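Local coordinates for protein bromoperoxidase A1 (Streptomyces aureofaciens, PDB 1A8Q) that is a cofactor-free haloperoxidase that may chlorinate during 7-chlorotetracycline biosynthesis and is also able to brominate, at residues I121-I126 against F199-T205; K171-N176 against A255-G259; T205-F211 against Q237-N241. One frame throughout, in Å; residues are numbered along the deposited sequence.

Contact 1: I121-I126 against F199-T205; sequences IPPVMI and FGYTDFT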
# COMPACT_ATOMS: atom_id res chain seq x y z
N ILE A 121 2.37 -6.56 -1.87
CA ILE A 121 2.96 -7.32 -2.96
C ILE A 121 4.24 -8.10 -2.70
O ILE A 121 4.44 -9.05 -3.50
CB ILE A 121 3.17 -6.41 -4.19
CG1 ILE A 121 4.20 -5.31 -3.94
CG2 ILE A 121 1.80 -5.85 -4.66
CD1 ILE A 121 4.52 -4.49 -5.19
N PRO A 122 5.11 -7.78 -1.78
CA PRO A 122 6.36 -8.58 -1.64
C PRO A 122 6.01 -10.00 -1.31
O PRO A 122 5.00 -10.33 -0.68
CB PRO A 122 7.14 -7.88 -0.52
CG PRO A 122 6.60 -6.47 -0.54
CD PRO A 122 5.12 -6.68 -0.84
N PRO A 123 6.87 -10.96 -1.75
CA PRO A 123 8.10 -10.67 -2.41
C PRO A 123 8.02 -10.39 -3.91
O PRO A 123 8.77 -9.53 -4.36
CB PRO A 123 8.93 -11.98 -2.24
CG PRO A 123 8.17 -12.79 -1.26
CD PRO A 123 6.73 -12.39 -1.32
N VAL A 124 7.22 -11.12 -4.63
CA VAL A 124 7.08 -10.90 -6.08
C VAL A 124 5.74 -11.46 -6.51
O VAL A 124 5.33 -12.52 -6.08
CB VAL A 124 8.26 -11.45 -6.90
CG1 VAL A 124 8.44 -12.94 -6.71
CG2 VAL A 124 8.07 -11.09 -8.37
N MET A 125 5.01 -10.72 -7.38
CA MET A 125 3.71 -11.19 -7.80
C MET A 125 3.65 -12.14 -9.00
O MET A 125 2.80 -13.03 -8.99
CB MET A 125 2.88 -9.93 -8.24
CG MET A 125 2.68 -9.08 -6.96
SD MET A 125 1.02 -9.40 -6.35
CE MET A 125 0.10 -8.45 -7.59
N ILE A 126 4.52 -11.89 -9.98
CA ILE A 126 4.39 -12.64 -11.24
C ILE A 126 4.58 -14.15 -11.10
O ILE A 126 5.49 -14.62 -10.43
CB ILE A 126 5.34 -12.05 -12.29
CG1 ILE A 126 5.12 -12.65 -13.68
CG2 ILE A 126 6.82 -12.19 -11.95
CD1 ILE A 126 3.77 -12.39 -14.27
N PHE A 199 4.36 -3.04 -10.19
CA PHE A 199 4.00 -3.95 -9.07
C PHE A 199 3.89 -5.40 -9.49
O PHE A 199 4.04 -6.27 -8.62
CB PHE A 199 2.74 -3.47 -8.36
CG PHE A 199 1.40 -3.54 -9.01
CD1 PHE A 199 0.80 -4.71 -9.40
CD2 PHE A 199 0.65 -2.35 -9.11
CE1 PHE A 199 -0.49 -4.76 -9.91
CE2 PHE A 199 -0.61 -2.39 -9.65
CZ PHE A 199 -1.21 -3.56 -10.04
N GLY A 200 3.69 -5.66 -10.78
CA GLY A 200 3.50 -7.04 -11.22
C GLY A 200 4.86 -7.77 -11.24
O GLY A 200 4.85 -8.98 -11.03
N TYR A 201 5.90 -7.04 -11.60
CA TYR A 201 7.14 -7.74 -12.01
C TYR A 201 8.32 -7.48 -11.12
O TYR A 201 9.37 -8.15 -11.29
CB TYR A 201 7.45 -7.30 -13.47
CG TYR A 201 6.38 -7.84 -14.42
CD1 TYR A 201 6.46 -9.09 -15.01
CD2 TYR A 201 5.25 -7.06 -14.70
CE1 TYR A 201 5.47 -9.59 -15.83
CE2 TYR A 201 4.25 -7.56 -15.51
CZ TYR A 201 4.38 -8.79 -16.11
OH TYR A 201 3.33 -9.23 -16.90
N THR A 202 8.25 -6.53 -10.19
CA THR A 202 9.45 -6.22 -9.39
C THR A 202 9.60 -7.23 -8.27
O THR A 202 8.63 -7.55 -7.60
CB THR A 202 9.37 -4.80 -8.80
OG1 THR A 202 9.22 -3.84 -9.87
CG2 THR A 202 10.60 -4.45 -7.98
N ASP A 203 10.84 -7.71 -8.08
CA ASP A 203 11.05 -8.70 -7.00
C ASP A 203 11.70 -8.02 -5.82
O ASP A 203 12.79 -7.41 -5.92
CB ASP A 203 11.93 -9.82 -7.60
CG ASP A 203 12.23 -10.95 -6.66
OD1 ASP A 203 12.07 -10.79 -5.44
OD2 ASP A 203 12.63 -12.05 -7.11
N PHE A 204 11.08 -8.12 -4.63
CA PHE A 204 11.64 -7.45 -3.46
C PHE A 204 12.25 -8.45 -2.48
O PHE A 204 12.57 -8.07 -1.36
CB PHE A 204 10.49 -6.74 -2.65
CG PHE A 204 9.80 -5.71 -3.52
CD1 PHE A 204 10.34 -4.45 -3.67
CD2 PHE A 204 8.66 -6.08 -4.20
CE1 PHE A 204 9.71 -3.51 -4.50
CE2 PHE A 204 8.02 -5.15 -5.05
CZ PHE A 204 8.56 -3.88 -5.16
N THR A 205 12.51 -9.67 -2.95
CA THR A 205 13.08 -10.65 -1.99
C THR A 205 14.33 -10.14 -1.32
O THR A 205 14.43 -10.27 -0.08
CB THR A 205 13.37 -11.96 -2.74
OG1 THR A 205 12.18 -12.46 -3.34
CG2 THR A 205 13.87 -13.04 -1.77
O HOH W 1 5.90 -7.98 -7.64
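The backbone N of Phe204 bonds to Pro123 O at 2.7 Å, almost straight (N-H...O 178°) and in the carbonyl plane, tying a loop turned by a cis Pro122-Pro123 peptide to the N-cap position of helix 205-208. A water makes a second tie: it accepts from Met125 N and donates to Phe199 O and Thr202 O, carbonyls at the end of helix 189-201. Ile121 reaches across with its CG1 branch, set between the backbone N and carbonyl carbon (chi1 65°), which puts CD1 3.6 Å from Phe204 CE2 and 3.8 Å from Phe199 CB. The same Phe204 ring has Pro123 O at its edge, near its plane, and meets Phe69 edge-to-face beyond the contact. At the other end Ile126 CD1 comes obliquely to Tyr201 CE1 at 3.6 Å, while the Tyr201 hydroxyl bonds Asp137 of helix 137-162. Asp203 suits its place because OD1 closes an Asx turn onto Thr205 N (2.8 Å) and also takes the Thr205 hydroxyl through its syn lone pair; that hydroxyl oxygen, OG1, lies 3.5 Å from Pro123 CB. The Pro123, Phe199 and Thr202 carbonyls are thus paired, directly or through water, beside apolar packing; the side chain of Ile121 comes to about 5 Å from that of Ser94, so this packing borders the catalytic triad.

Contact 2: K171-N176 against A255-G259; sequences KVTQGN and AMVPG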
# COMPACT_ATOMS: atom_id res chain seq x y z
N LYS A 171 -20.11 -6.97 3.44
CA LYS A 171 -20.44 -5.72 4.11
C LYS A 171 -19.99 -4.48 3.33
O LYS A 171 -19.99 -3.35 3.85
CB LYS A 171 -19.77 -5.67 5.48
CG LYS A 171 -20.75 -5.65 6.62
CD LYS A 171 -21.61 -6.89 6.75
CE LYS A 171 -22.24 -6.89 8.17
NZ LYS A 171 -23.46 -6.03 8.21
N VAL A 172 -19.61 -4.72 2.09
CA VAL A 172 -19.15 -3.62 1.23
C VAL A 172 -20.36 -2.75 0.85
O VAL A 172 -21.38 -3.28 0.39
CB VAL A 172 -18.53 -4.19 -0.06
CG1 VAL A 172 -17.95 -3.02 -0.87
CG2 VAL A 172 -17.43 -5.20 0.27
N THR A 173 -20.21 -1.43 0.94
CA THR A 173 -21.31 -0.56 0.57
C THR A 173 -21.14 -0.07 -0.86
O THR A 173 -20.02 -0.10 -1.39
CB THR A 173 -21.32 0.69 1.48
OG1 THR A 173 -20.12 1.42 1.30
CG2 THR A 173 -21.31 0.27 2.96
N GLN A 174 -22.22 0.52 -1.37
CA GLN A 174 -22.07 1.13 -2.71
C GLN A 174 -21.11 2.31 -2.55
O GLN A 174 -20.31 2.64 -3.40
CB GLN A 174 -23.41 1.61 -3.25
CG GLN A 174 -23.30 2.34 -4.60
CD GLN A 174 -22.77 1.45 -5.68
OE1 GLN A 174 -23.17 0.28 -5.75
NE2 GLN A 174 -21.83 1.91 -6.50
N GLY A 175 -21.23 2.98 -1.38
CA GLY A 175 -20.31 4.07 -1.07
C GLY A 175 -18.85 3.68 -1.19
O GLY A 175 -18.00 4.49 -1.56
N ASN A 176 -18.45 2.48 -0.73
CA ASN A 176 -17.05 2.06 -0.81
C ASN A 176 -16.62 2.07 -2.31
O ASN A 176 -15.50 2.50 -2.58
CB ASN A 176 -16.91 0.59 -0.31
CG ASN A 176 -16.77 0.43 1.19
OD1 ASN A 176 -17.44 -0.42 1.78
ND2 ASN A 176 -15.90 1.18 1.87
N ALA A 255 -8.70 -2.05 4.91
CA ALA A 255 -8.66 -0.80 5.65
C ALA A 255 -9.93 0.04 5.46
O ALA A 255 -10.14 0.95 6.28
CB ALA A 255 -7.48 0.04 5.18
N MET A 256 -10.71 -0.22 4.41
CA MET A 256 -11.89 0.59 4.12
C MET A 256 -13.22 -0.10 4.32
O MET A 256 -14.28 0.54 4.31
CB MET A 256 -11.78 1.02 2.61
CG MET A 256 -10.77 2.13 2.45
SD MET A 256 -10.33 2.29 0.66
CE MET A 256 -9.28 0.89 0.50
N VAL A 257 -13.24 -1.43 4.47
CA VAL A 257 -14.52 -2.16 4.52
C VAL A 257 -15.03 -2.26 5.96
O VAL A 257 -14.27 -2.60 6.86
CB VAL A 257 -14.32 -3.59 3.98
CG1 VAL A 257 -15.59 -4.44 4.20
CG2 VAL A 257 -14.01 -3.63 2.48
N PRO A 258 -16.29 -1.95 6.21
CA PRO A 258 -16.84 -2.04 7.56
C PRO A 258 -16.54 -3.41 8.18
O PRO A 258 -16.70 -4.42 7.51
CB PRO A 258 -18.35 -1.93 7.33
CG PRO A 258 -18.45 -1.05 6.12
CD PRO A 258 -17.32 -1.52 5.23
N GLY A 259 -16.23 -3.42 9.45
CA GLY A 259 -15.96 -4.66 10.20
C GLY A 259 -14.48 -5.01 10.15
O GLY A 259 -13.74 -5.04 11.15
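Asn176 reaches from the first turn of helix 174-184 to the loop before helix 260-272, its ND2 donating to Met256 O at 3.0 Å. The bond is bent, with an N-H...O angle of 140°, and the donor stands above the carbonyl plane of Met256, 55° out of it. The other arm of the amide, OD1, lies 3.6 Å from Pro258 CD, so one flat group meets both a carbonyl and a proline ring. That ring, with no N-H of its own to satisfy, also rests against the loop leading into helix 174-184: Pro258 CD is 3.5 Å from Lys171 O. The aliphatic root of Lys171 lies near Pro258 while its amine end runs off, as suits a surface position. Deeper in, Val172 CG2 faces Val257 CG2 at 4.4 Å, a loose touch of two branched side chains.

What holds the Asn176 amide in place is a capping box. Thr173, the N-cap of helix 174-184, accepts from Asn176 N with OG1 (2.8 Å), and its own N donates nearly straight (173°) to Asn176 OD1 at 3.1 Å. OD1 is thereby engaged at the start of the helix, and ND2 is left turned toward the other segment. Further out, Phe163 is touched by Val172, Asn176 and Val257, giving both segments a common apolar neighbour. On the partner side Gly259 occupies the N-cap position of helix 260-272 with positive phi, where glycine avoids a clash with the preceding carbonyl, and its N donates to Glu262 OE1. The loop leads here from His252 of the catalytic triad, whose side chain is about 7 Å from that of Met256.

Contact 3: T205-F211 against Q237-N241; sequences TEDLKKF and QIIPN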
# COMPACT_ATOMS: atom_id res chain seq x y z
N THR A 205 12.51 -9.67 -2.95
CA THR A 205 13.08 -10.65 -1.99
C THR A 205 14.33 -10.14 -1.32
O THR A 205 14.43 -10.27 -0.08
CB THR A 205 13.37 -11.96 -2.74
OG1 THR A 205 12.18 -12.46 -3.34
CG2 THR A 205 13.87 -13.04 -1.77
N GLU A 206 15.30 -9.58 -2.04
CA GLU A 206 16.54 -9.12 -1.42
C GLU A 206 16.40 -7.92 -0.50
O GLU A 206 17.15 -7.77 0.48
CB GLU A 206 17.63 -8.93 -2.47
CG GLU A 206 17.94 -10.25 -3.18
CD GLU A 206 18.43 -11.34 -2.24
OE1 GLU A 206 19.40 -11.07 -1.50
OE2 GLU A 206 17.84 -12.44 -2.19
N ASP A 207 15.40 -7.06 -0.77
CA ASP A 207 15.12 -5.97 0.16
C ASP A 207 14.54 -6.49 1.48
O ASP A 207 14.89 -5.94 2.54
CB ASP A 207 14.08 -5.01 -0.46
CG ASP A 207 14.60 -4.20 -1.63
OD1 ASP A 207 15.79 -3.80 -1.67
OD2 ASP A 207 13.79 -3.96 -2.54
N LEU A 208 13.70 -7.48 1.43
CA LEU A 208 13.05 -8.06 2.61
C LEU A 208 14.09 -8.66 3.57
O LEU A 208 13.90 -8.58 4.77
CB LEU A 208 12.03 -9.13 2.31
CG LEU A 208 10.80 -8.76 1.43
CD1 LEU A 208 9.93 -9.96 1.17
CD2 LEU A 208 10.02 -7.65 2.14
N LYS A 209 15.16 -9.22 3.00
CA LYS A 209 16.20 -9.81 3.87
C LYS A 209 16.97 -8.74 4.64
O LYS A 209 17.71 -9.04 5.61
CB LYS A 209 17.13 -10.65 2.98
CG LYS A 209 16.55 -11.91 2.37
CD LYS A 209 17.58 -12.50 1.40
CE LYS A 209 17.12 -13.79 0.76
NZ LYS A 209 18.21 -14.32 -0.16
N LYS A 210 16.91 -7.47 4.28
CA LYS A 210 17.55 -6.38 4.96
C LYS A 210 16.72 -5.80 6.10
O LYS A 210 17.23 -4.92 6.79
CB LYS A 210 17.93 -5.26 3.98
CG LYS A 210 18.88 -5.81 2.92
CD LYS A 210 19.42 -4.70 2.04
CE LYS A 210 20.84 -5.09 1.57
NZ LYS A 210 21.81 -4.83 2.69
N PHE A 211 15.51 -6.29 6.30
CA PHE A 211 14.68 -5.79 7.41
C PHE A 211 15.33 -6.23 8.72
O PHE A 211 15.81 -7.38 8.78
CB PHE A 211 13.28 -6.35 7.31
CG PHE A 211 12.31 -5.61 6.40
CD1 PHE A 211 12.64 -5.37 5.09
CD2 PHE A 211 11.06 -5.26 6.88
CE1 PHE A 211 11.75 -4.71 4.24
CE2 PHE A 211 10.15 -4.60 6.04
CZ PHE A 211 10.51 -4.34 4.73
N GLN A 237 7.85 -15.30 6.04
CA GLN A 237 8.96 -16.25 6.24
C GLN A 237 10.31 -15.66 5.96
O GLN A 237 11.33 -16.11 6.54
CB GLN A 237 8.71 -17.48 5.37
CG GLN A 237 7.53 -18.33 5.72
CD GLN A 237 7.55 -19.01 7.08
OE1 GLN A 237 8.58 -19.11 7.77
NE2 GLN A 237 6.38 -19.50 7.51
N ILE A 238 10.44 -14.69 5.06
CA ILE A 238 11.71 -14.10 4.68
C ILE A 238 12.16 -13.00 5.60
O ILE A 238 13.37 -12.79 5.86
CB ILE A 238 11.65 -13.53 3.24
CG1 ILE A 238 11.29 -14.67 2.28
CG2 ILE A 238 12.94 -12.81 2.87
CD1 ILE A 238 11.01 -14.20 0.87
N ILE A 239 11.23 -12.10 5.98
CA ILE A 239 11.59 -11.00 6.86
C ILE A 239 11.97 -11.56 8.23
O ILE A 239 11.16 -12.27 8.82
CB ILE A 239 10.37 -10.07 7.03
CG1 ILE A 239 10.09 -9.41 5.67
CG2 ILE A 239 10.66 -9.03 8.11
CD1 ILE A 239 8.71 -8.72 5.69
N PRO A 240 13.15 -11.26 8.75
CA PRO A 240 13.55 -11.79 10.04
C PRO A 240 12.58 -11.40 11.14
O PRO A 240 12.20 -10.23 11.18
CB PRO A 240 14.91 -11.15 10.27
CG PRO A 240 15.44 -10.83 8.91
CD PRO A 240 14.19 -10.43 8.12
N ASN A 241 12.14 -12.31 11.99
CA ASN A 241 11.25 -12.05 13.10
C ASN A 241 9.85 -11.53 12.79
O ASN A 241 9.11 -11.19 13.71
CB ASN A 241 11.93 -11.07 14.09
CG ASN A 241 13.22 -11.66 14.68
OD1 ASN A 241 13.24 -12.84 15.01
ND2 ASN A 241 14.26 -10.86 14.70
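Phe211 presents one ring face to Ile239, whose CD1 stands 4.3 Å above the plane of the Phe211 ring and is displaced toward the rim; Asp207 O lies in plane at the ring edge. The Phe211 side chain also touches Leu100 and Val104 of helix 96-107, so a large flat residue suits a place between a helix and a loop. The other branch of Ile239 meets the base of the Phe211 side chain, CG2 lying 3.8 Å from Phe211 CB. Beside it the Pro240 ring, having no N-H to satisfy, lies against the Leu208 and Phe211 carbonyls, with CG 3.5 Å from Phe211 O.

Leu208 packs on both isoleucines. Its CB is 3.8 Å from Ile238 CG2 and 3.9 Å from Ile239 CG1, while its CD2 runs on to the CD1 end of Ile239. Beta branching lets each isoleucine serve two neighbours: in Ile238, with CG1 beside its backbone N (chi1 -59°) and CG2 anti to it, CG2 also lies 3.8 Å from Lys209 CG, whereas CD1 comes to Thr205 CG2 at 4.1 Å. Only the root of Lys209 is used in this packing. Beyond CG the chain is extended, and NZ makes a salt bridge with Glu206 OE2 at 2.8 Å through the syn lone pair, keeping both charges at the exposed surface. Asp207, facing elsewhere, pairs with Arg102.

A type I turn from Leu208 to Phe211, closed by Phe211 N on Leu208 O, brings Phe211 back to the same side as Leu208. The chain then enters strand 215-220; the partner segment leaves helix 232-238 for the neighbouring parallel strand 243-247. The contact therefore joins the approaches to two adjacent strands, the second reached by a beta-alpha-beta crossover, as is characteristic of the alpha/beta hydrolase fold.

How the contacts relate
Contacts 1 and 3 adjoin on one side of the chain, sharing Thr205 and meeting where Pro123 CG lies 3.8 Å from Ile238 CD1 and Pro122 packs on Leu208; together they follow the chain from helix 189-201 through helix 205-208. Contact 2 lies across the chain's centre, its centre about 27 Å from that of contact 1 and 32 Å from that of contact 3. Contact 1, partly buried and beside the triad, mixes apolar packing with a backbone bond and a water bridge. Contact 3, also partly buried but away from the annotated sites, relies on aliphatic and aromatic packing across its segments. Contact 2, on the surface, turns on one asparagine amide and a proline.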